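Local coordinates for protein tRNA (adenine(58)-N(1))-methyltransferase TrmI (Thermus thermophilus, PDB 2PWY) that methylates N1 of adenosine 58 in tRNA, using S-adenosyl-L-methionine as the methyl donor, and is required for growth at extreme temperatures, at residues 218-223 and 249-254; 23-28 and 37-42. All coordinates share one frame; numbering follows the deposited sequence.

In the fold
Contact 1 pairs two neighbouring strands of the large mixed sheet in the S-adenosyl-L-methionine-binding catalytic domain. Contact 2 joins a turn to the start of helix 39-45 in the small N-terminal domain, which may help to recognise tRNA. The centres of contacts 1 and 2 lie about 46 Å apart, on opposite sides of the chain's centre, and they share no helix or strand. Most of contact 1 is buried, with leucines and valines on the two faces of a backbone ladder and charges that reach a second subunit. Contact 2 is nearer the surface and touches no other chain of the assembly. Its chemistry is mostly polar: backbone N-H groups and a carbonyl meet a histidine, a glutamate and a water.

Contact 1 of 2, residues 218-223 and 249-254; sequences LERVLE and LVALRR. With SO4 (sulfate ion), chain C.
Glu-219 and Arg-253 cross at a slant, with carboxylate and guanidinium planes 90° apart. OE2 of Glu-219 lies at the guanidinium edge, 3.3 Å from NE of Arg-253. This is a salt bridge, but its hydrogen bond is weak and bent. In Glu-219, chi1 of -64° sets CG beside the backbone N, 3.5 Å from CB of Arg-253, and a bend at chi2 turns the carboxylate to NE. Arg-253 also forms a salt bridge with Glu-68 of the second subunit.

On one face, CD1 of Leu-218 reaches across the strands to CD2 of Leu-252, 3.8 Å away, and to CG1 of Val-250. CG of Leu-218 stands opposite its own backbone N (chi1 -179°), and the branch runs over toward the partner strand. Helix 201-211 packs on this face. On the other face, CB of Arg-220 touches CB of Ala-251 at 3.8 Å. The guanidinium of Arg-220 leads away to Glu-228 and Glu-67 of the second subunit. Further along, CD1 of Leu-222 meets CD1 of Leu-249 at 4.1 Å, and Leu-249 also packs on helix 82-91.

N of Leu-218 donates to O2 of a sulfate ion, 2.7 Å away; the ion probably comes from the crystallisation liquor. O of Ala-251 accepts two N-H groups, from Glu-219 N at 2.9 Å and Arg-220 N at 3.2 Å. This is a classic beta bulge in the antiparallel part of a class I methyltransferase sheet.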
ATOM      1  N   LEU A 218      14.263 -12.706 -16.330  1.00 10.41           N
ATOM      2  CA  LEU A 218      13.338 -11.897 -15.536  1.00 10.27           C
ATOM      3  C   LEU A 218      14.061 -11.301 -14.325  1.00 10.66           C
ATOM      4  O   LEU A 218      14.712 -12.015 -13.556  1.00 10.72           O
ATOM      5  CB  LEU A 218      12.138 -12.735 -15.062  1.00  9.97           C
ATOM      6  CG  LEU A 218      11.092 -11.975 -14.236  1.00  9.33           C
ATOM      7  CD1 LEU A 218      10.449 -10.839 -15.023  1.00 10.90           C
ATOM      8  CD2 LEU A 218      10.003 -12.936 -13.705  1.00  9.94           C
ATOM      9  N   GLU A 219      13.921  -9.994 -14.145  1.00 10.90           N
ATOM     10  CA  GLU A 219      14.617  -9.310 -13.061  1.00 11.33           C
ATOM     11  C   GLU A 219      13.666  -8.698 -12.038  1.00 10.83           C
ATOM     12  O   GLU A 219      13.914  -8.777 -10.830  1.00 11.40           O
ATOM     13  CB  GLU A 219      15.551  -8.231 -13.620  1.00 12.50           C
ATOM     14  CG  GLU A 219      16.696  -8.776 -14.492  1.00 17.11           C
ATOM     15  CD  GLU A 219      17.714  -9.625 -13.719  1.00 21.56           C
ATOM     16  OE1 GLU A 219      17.625  -9.721 -12.473  1.00 25.97           O
ATOM     17  OE2 GLU A 219      18.608 -10.218 -14.372  1.00 23.92           O
ATOM     18  N   ARG A 220      12.596  -8.071 -12.515  1.00 10.39           N
ATOM     19  CA  ARG A 220      11.644  -7.375 -11.633  1.00 10.22           C
ATOM     20  C   ARG A 220      10.230  -7.460 -12.157  1.00  9.89           C
ATOM     21  O   ARG A 220       9.978  -7.392 -13.363  1.00  9.52           O
ATOM     22  CB  ARG A 220      11.954  -5.870 -11.502  1.00 11.08           C
ATOM     23  CG  ARG A 220      13.401  -5.494 -11.330  1.00 12.45           C
ATOM     24  CD  ARG A 220      13.824  -5.532  -9.858  1.00 15.89           C
ATOM     25  NE  ARG A 220      13.393  -4.362  -9.080  1.00 16.17           N
ATOM     26  CZ  ARG A 220      14.041  -3.194  -9.031  1.00 17.54           C
ATOM     27  NH1 ARG A 220      15.146  -2.989  -9.744  1.00 16.50           N
ATOM     28  NH2 ARG A 220      13.574  -2.217  -8.272  1.00 16.86           N
ATOM     29  N   VAL A 221       9.304  -7.607 -11.219  1.00  9.53           N
ATOM     30  CA  VAL A 221       7.905  -7.327 -11.457  1.00  9.51           C
ATOM     31  C   VAL A 221       7.483  -6.437 -10.295  1.00  9.86           C
ATOM     32  O   VAL A 221       7.580  -6.835  -9.135  1.00  9.87           O
ATOM     33  CB  VAL A 221       7.044  -8.593 -11.507  1.00  9.11           C
ATOM     34  CG1 VAL A 221       5.534  -8.209 -11.541  1.00  9.12           C
ATOM     35  CG2 VAL A 221       7.417  -9.462 -12.714  1.00  9.53           C
ATOM     36  N   LEU A 222       7.059  -5.215 -10.591  1.00 10.03           N
ATOM     37  CA  LEU A 222       6.689  -4.327  -9.495  1.00 10.64           C
ATOM     38  C   LEU A 222       5.506  -3.425  -9.778  1.00 10.14           C
ATOM     39  O   LEU A 222       5.115  -3.235 -10.938  1.00 10.16           O
ATOM     40  CB  LEU A 222       7.898  -3.529  -9.006  1.00 11.60           C
ATOM     41  CG  LEU A 222       8.563  -2.548  -9.969  1.00 12.44           C
ATOM     42  CD1 LEU A 222       7.872  -1.234  -9.837  1.00 16.96           C
ATOM     43  CD2 LEU A 222      10.036  -2.382  -9.617  1.00 16.83           C
ATOM     44  N   GLU A 223       4.934  -2.914  -8.692  1.00  9.32           N
ATOM     45  CA  GLU A 223       3.889  -1.908  -8.732  1.00  9.87           C
ATOM     46  C   GLU A 223       4.414  -0.652  -8.061  1.00  9.54           C
ATOM     47  O   GLU A 223       4.861  -0.689  -6.900  1.00  9.52           O
ATOM     48  CB  GLU A 223       2.661  -2.356  -7.934  1.00 10.03           C
ATOM     49  CG  GLU A 223       2.062  -3.670  -8.314  1.00 12.04           C
ATOM     50  CD  GLU A 223       1.002  -4.080  -7.322  1.00 14.39           C
ATOM     51  OE1 GLU A 223       1.093  -5.199  -6.772  1.00 11.90           O
ATOM     52  OE2 GLU A 223       0.093  -3.254  -7.068  1.00 15.91           O
ATOM     53  N   LEU A 249       5.092  -3.005 -13.774  1.00  8.41           N
ATOM     54  CA  LEU A 249       6.319  -2.862 -14.558  1.00  8.25           C
ATOM     55  C   LEU A 249       7.081  -4.175 -14.515  1.00  8.66           C
ATOM     56  O   LEU A 249       7.291  -4.754 -13.438  1.00  8.83           O
ATOM     57  CB  LEU A 249       7.199  -1.728 -14.008  1.00  7.91           C
ATOM     58  CG  LEU A 249       6.578  -0.331 -13.886  1.00 10.10           C
ATOM     59  CD1 LEU A 249       7.629   0.671 -13.450  1.00  9.80           C
ATOM     60  CD2 LEU A 249       5.967   0.085 -15.196  1.00 10.93           C
ATOM     61  N   VAL A 250       7.490  -4.648 -15.686  1.00  8.39           N
ATOM     62  CA  VAL A 250       8.220  -5.906 -15.822  1.00  8.21           C
ATOM     63  C   VAL A 250       9.592  -5.601 -16.439  1.00  8.71           C
ATOM     64  O   VAL A 250       9.663  -5.073 -17.559  1.00  9.07           O
ATOM     65  CB  VAL A 250       7.461  -6.909 -16.728  1.00  8.34           C
ATOM     66  CG1 VAL A 250       8.260  -8.197 -16.858  1.00  9.14           C
ATOM     67  CG2 VAL A 250       6.044  -7.199 -16.180  1.00  8.11           C
ATOM     68  N   ALA A 251      10.662  -5.918 -15.703  1.00  8.28           N
ATOM     69  CA  ALA A 251      12.029  -5.660 -16.159  1.00  8.19           C
ATOM     70  C   ALA A 251      12.702  -6.980 -16.516  1.00  8.14           C
ATOM     71  O   ALA A 251      12.711  -7.924 -15.719  1.00  9.24           O
ATOM     72  CB  ALA A 251      12.853  -4.929 -15.084  1.00  7.74           C
ATOM     73  N   LEU A 252      13.266  -7.033 -17.715  1.00  8.21           N
ATOM     74  CA  LEU A 252      14.034  -8.187 -18.179  1.00  8.89           C
ATOM     75  C   LEU A 252      15.454  -7.738 -18.448  1.00  9.56           C
ATOM     76  O   LEU A 252      15.655  -6.629 -18.950  1.00 10.39           O
ATOM     77  CB  LEU A 252      13.435  -8.727 -19.494  1.00  9.67           C
ATOM     78  CG  LEU A 252      11.925  -9.013 -19.527  1.00  9.55           C
ATOM     79  CD1 LEU A 252      11.506  -9.383 -20.957  1.00 12.21           C
ATOM     80  CD2 LEU A 252      11.589 -10.119 -18.577  1.00 11.42           C
ATOM     81  N   ARG A 253      16.435  -8.590 -18.139  1.00  9.02           N
ATOM     82  CA  ARG A 253      17.824  -8.285 -18.492  1.00 10.06           C
ATOM     83  C   ARG A 253      18.249  -9.140 -19.670  1.00 10.40           C
ATOM     84  O   ARG A 253      18.040 -10.360 -19.654  1.00 10.67           O
ATOM     85  CB  ARG A 253      18.763  -8.520 -17.308  1.00 10.50           C
ATOM     86  CG  ARG A 253      20.166  -7.961 -17.505  1.00 12.76           C
ATOM     87  CD  ARG A 253      21.131  -8.495 -16.457  1.00 15.90           C
ATOM     88  NE  ARG A 253      20.950  -7.962 -15.104  1.00 19.59           N
ATOM     89  CZ  ARG A 253      21.594  -6.910 -14.599  1.00 19.71           C
ATOM     90  NH1 ARG A 253      22.429  -6.200 -15.341  1.00 19.14           N
ATOM     91  NH2 ARG A 253      21.364  -6.545 -13.344  1.00 20.20           N
ATOM     92  N   ARG A 254      18.842  -8.497 -20.677  1.00 10.28           N
ATOM     93  CA  ARG A 254      19.361  -9.159 -21.880  1.00 10.89           C
ATOM     94  C   ARG A 254      20.523 -10.074 -21.513  1.00 10.90           C
ATOM     95  O   ARG A 254      21.444  -9.663 -20.805  1.00 10.08           O
ATOM     96  CB  ARG A 254      19.829  -8.100 -22.894  1.00 10.72           C
ATOM     97  CG  ARG A 254      20.409  -8.626 -24.233  1.00 11.88           C
ATOM     98  CD  ARG A 254      19.380  -9.455 -24.987  1.00 13.52           C
ATOM     99  NE  ARG A 254      19.750  -9.838 -26.362  1.00 14.08           N
ATOM    100  CZ  ARG A 254      20.607 -10.807 -26.704  1.00 14.68           C
ATOM    101  NH1 ARG A 254      21.294 -11.480 -25.793  1.00 12.27           N
ATOM    102  NH2 ARG A 254      20.800 -11.095 -27.987  1.00 14.05           N
TER
HETATM  103  S   SO4 C 503      14.496 -16.650 -16.281  1.00 17.42           S
HETATM  104  O1  SO4 C 503      13.518 -17.727 -16.244  1.00 20.53           O
HETATM  105  O2  SO4 C 503      13.814 -15.391 -16.046  1.00 18.45           O
HETATM  106  O3  SO4 C 503      15.501 -16.839 -15.255  1.00 19.75           O
HETATM  107  O4  SO4 C 503      15.165 -16.605 -17.570  1.00 21.20           O

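Contact 2 of 2, residues 23-28 and 37-42; sequences FPKEGG and VPHEAL
His-39 is held by the type II beta turn of Lys-25 to Gly-28, at the start of helix 39-45. Its ND1 accepts a hydrogen bond from N of Lys-25, 3.0 Å away. The donor lies at the ring edge, 8° out of the plane. Gly-28 covers one ring face. Its CA sits 3.8 Å from the ring centroid in a CH-pi contact, and its carbonyl carbon lies toward the rim. The first torsion of His-39 (chi1 -74°) keeps the ring beside its own backbone N, and that N donates to O of Gly-28 at 2.8 Å. This bond is nearly straight at N-H, but the donor stands above the carbonyl plane.

Glu-40 holds the turn at Gly-27. Its chain bends at chi2 (79°) and brings OE2 to N of Gly-27, 2.8 Å away, on the syn side of the carboxylate. The same OE2 lies 3.2 Å from CG of Glu-26, whose chain crosses that of Glu-40 at about a right angle.

The turn itself is closed by Gly-28 N bonding to O of Lys-25 at 2.9 Å. Pro-24 and Leu-42 both touch Leu-10 of strand 10-13, which joins the contact to the four-stranded sheet. Pro-38 takes the N-cap position of the helix. One water donates to both O of Gly-28 and OE1 of Glu-40, at 2.7 Å each.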
ATOM      1  N   PHE A  23      -2.241  27.240 -24.434  1.00 17.82           N
ATOM      2  CA  PHE A  23      -1.175  27.510 -25.383  1.00 18.37           C
ATOM      3  C   PHE A  23      -1.362  28.964 -25.823  1.00 18.69           C
ATOM      4  O   PHE A  23      -2.200  29.258 -26.681  1.00 18.58           O
ATOM      5  CB  PHE A  23      -1.238  26.529 -26.560  1.00 18.95           C
ATOM      6  CG  PHE A  23      -1.086  25.083 -26.149  1.00 18.91           C
ATOM      7  CD1 PHE A  23       0.158  24.462 -26.186  1.00 20.74           C
ATOM      8  CD2 PHE A  23      -2.187  24.354 -25.696  1.00 19.24           C
ATOM      9  CE1 PHE A  23       0.306  23.122 -25.786  1.00 20.90           C
ATOM     10  CE2 PHE A  23      -2.056  23.016 -25.293  1.00 20.20           C
ATOM     11  CZ  PHE A  23      -0.807  22.397 -25.338  1.00 20.33           C
ATOM     12  N   PRO A  24      -0.612  29.885 -25.198  1.00 18.86           N
ATOM     13  CA  PRO A  24      -0.894  31.316 -25.377  1.00 19.35           C
ATOM     14  C   PRO A  24      -0.685  31.778 -26.810  1.00 19.29           C
ATOM     15  O   PRO A  24       0.203  31.283 -27.506  1.00 19.19           O
ATOM     16  CB  PRO A  24       0.116  32.002 -24.445  1.00 19.60           C
ATOM     17  CG  PRO A  24       0.601  30.927 -23.527  1.00 19.56           C
ATOM     18  CD  PRO A  24       0.525  29.658 -24.291  1.00 19.03           C
ATOM     19  N   LYS A  25      -1.522  32.712 -27.245  1.00 19.21           N
ATOM     20  CA  LYS A  25      -1.382  33.337 -28.556  1.00 19.45           C
ATOM     21  C   LYS A  25      -1.867  34.778 -28.436  1.00 18.43           C
ATOM     22  O   LYS A  25      -2.777  35.067 -27.665  1.00 17.87           O
ATOM     23  CB  LYS A  25      -2.158  32.553 -29.625  1.00 19.25           C
ATOM     24  CG  LYS A  25      -3.670  32.595 -29.482  1.00 20.45           C
ATOM     25  CD  LYS A  25      -4.369  31.533 -30.316  1.00 21.50           C
ATOM     26  CE  LYS A  25      -5.855  31.863 -30.443  1.00 24.76           C
ATOM     27  NZ  LYS A  25      -6.691  30.661 -30.757  1.00 26.37           N
ATOM     28  N   GLU A  26      -1.233  35.690 -29.160  1.00 18.54           N
ATOM     29  CA  GLU A  26      -1.680  37.075 -29.124  1.00 17.75           C
ATOM     30  C   GLU A  26      -3.097  37.175 -29.674  1.00 17.45           C
ATOM     31  O   GLU A  26      -3.415  36.602 -30.718  1.00 17.07           O
ATOM     32  CB  GLU A  26      -0.732  38.013 -29.877  1.00 17.94           C
ATOM     33  CG  GLU A  26      -0.973  39.484 -29.532  1.00 17.63           C
ATOM     34  CD  GLU A  26      -0.143  40.440 -30.367  1.00 17.55           C
ATOM     35  OE1 GLU A  26       0.555  39.964 -31.282  1.00 16.26           O
ATOM     36  OE2 GLU A  26      -0.200  41.663 -30.102  1.00 16.11           O
ATOM     37  N   GLY A  27      -3.943  37.894 -28.942  1.00 17.95           N
ATOM     38  CA  GLY A  27      -5.350  38.006 -29.278  1.00 17.40           C
ATOM     39  C   GLY A  27      -6.166  36.854 -28.718  1.00 17.25           C
ATOM     40  O   GLY A  27      -7.394  36.853 -28.824  1.00 16.93           O
ATOM     41  N   GLY A  28      -5.481  35.874 -28.128  1.00 17.20           N
ATOM     42  CA  GLY A  28      -6.139  34.731 -27.496  1.00 16.88           C
ATOM     43  C   GLY A  28      -6.814  35.115 -26.192  1.00 17.09           C
ATOM     44  O   GLY A  28      -6.386  36.045 -25.508  1.00 16.45           O
ATOM     45  N   VAL A  37      -9.928  35.973 -19.487  1.00 18.30           N
ATOM     46  CA  VAL A  37      -8.651  36.663 -19.337  1.00 17.79           C
ATOM     47  C   VAL A  37      -7.897  36.604 -20.662  1.00 17.42           C
ATOM     48  O   VAL A  37      -7.702  35.513 -21.197  1.00 17.41           O
ATOM     49  CB  VAL A  37      -7.782  36.011 -18.216  1.00 17.57           C
ATOM     50  CG1 VAL A  37      -6.444  36.727 -18.075  1.00 17.58           C
ATOM     51  CG2 VAL A  37      -8.523  36.015 -16.876  1.00 17.47           C
ATOM     52  N   PRO A  38      -7.453  37.771 -21.185  1.00 17.08           N
ATOM     53  CA  PRO A  38      -6.632  37.759 -22.401  1.00 16.30           C
ATOM     54  C   PRO A  38      -5.335  37.007 -22.148  1.00 15.58           C
ATOM     55  O   PRO A  38      -4.767  37.091 -21.050  1.00 14.32           O
ATOM     56  CB  PRO A  38      -6.323  39.243 -22.660  1.00 16.64           C
ATOM     57  CG  PRO A  38      -7.229  40.015 -21.786  1.00 17.34           C
ATOM     58  CD  PRO A  38      -7.668  39.139 -20.665  1.00 17.38           C
ATOM     59  N   HIS A  39      -4.862  36.271 -23.154  1.00 14.88           N
ATOM     60  CA  HIS A  39      -3.601  35.554 -23.023  1.00 15.16           C
ATOM     61  C   HIS A  39      -2.441  36.460 -22.613  1.00 14.97           C
ATOM     62  O   HIS A  39      -1.558  36.042 -21.864  1.00 15.22           O
ATOM     63  CB  HIS A  39      -3.290  34.793 -24.312  1.00 14.51           C
ATOM     64  CG  HIS A  39      -4.141  33.577 -24.504  1.00 14.54           C
ATOM     65  ND1 HIS A  39      -3.915  32.664 -25.510  1.00 14.10           N
ATOM     66  CD2 HIS A  39      -5.205  33.109 -23.806  1.00 14.54           C
ATOM     67  CE1 HIS A  39      -4.815  31.699 -25.441  1.00 14.74           C
ATOM     68  NE2 HIS A  39      -5.604  31.938 -24.409  1.00 14.47           N
ATOM     69  N   GLU A  40      -2.459  37.705 -23.081  1.00 15.02           N
ATOM     70  CA  GLU A  40      -1.430  38.676 -22.705  1.00 15.64           C
ATOM     71  C   GLU A  40      -1.330  38.844 -21.188  1.00 15.02           C
ATOM     72  O   GLU A  40      -0.226  38.978 -20.653  1.00 15.25           O
ATOM     73  CB  GLU A  40      -1.703  40.037 -23.351  1.00 15.78           C
ATOM     74  CG  GLU A  40      -1.587  40.048 -24.871  1.00 18.53           C
ATOM     75  CD  GLU A  40      -2.809  39.483 -25.603  1.00 20.99           C
ATOM     76  OE1 GLU A  40      -3.826  39.134 -24.957  1.00 22.75           O
ATOM     77  OE2 GLU A  40      -2.746  39.400 -26.847  1.00 22.62           O
ATOM     78  N   ALA A  41      -2.470  38.838 -20.500  1.00 14.63           N
ATOM     79  CA  ALA A  41      -2.474  39.020 -19.037  1.00 14.67           C
ATOM     80  C   ALA A  41      -1.761  37.851 -18.367  1.00 14.48           C
ATOM     81  O   ALA A  41      -1.077  38.023 -17.351  1.00 14.55           O
ATOM     82  CB  ALA A  41      -3.883  39.148 -18.501  1.00 14.66           C
ATOM     83  N   LEU A  42      -1.941  36.663 -18.943  1.00 14.27           N
ATOM     84  CA  LEU A  42      -1.331  35.434 -18.437  1.00 15.01           C
ATOM     85  C   LEU A  42       0.174  35.491 -18.566  1.00 15.65           C
ATOM     86  O   LEU A  42       0.903  35.178 -17.625  1.00 15.77           O
ATOM     87  CB  LEU A  42      -1.876  34.210 -19.176  1.00 14.43           C
ATOM     88  CG  LEU A  42      -3.389  33.992 -19.111  1.00 14.09           C
ATOM     89  CD1 LEU A  42      -3.817  32.821 -20.003  1.00 14.85           C
ATOM     90  CD2 LEU A  42      -3.881  33.782 -17.693  1.00 15.46           C
TER
HETATM   91  O   HOH W   1      -6.226  38.642 -26.149  1.00 17.94           O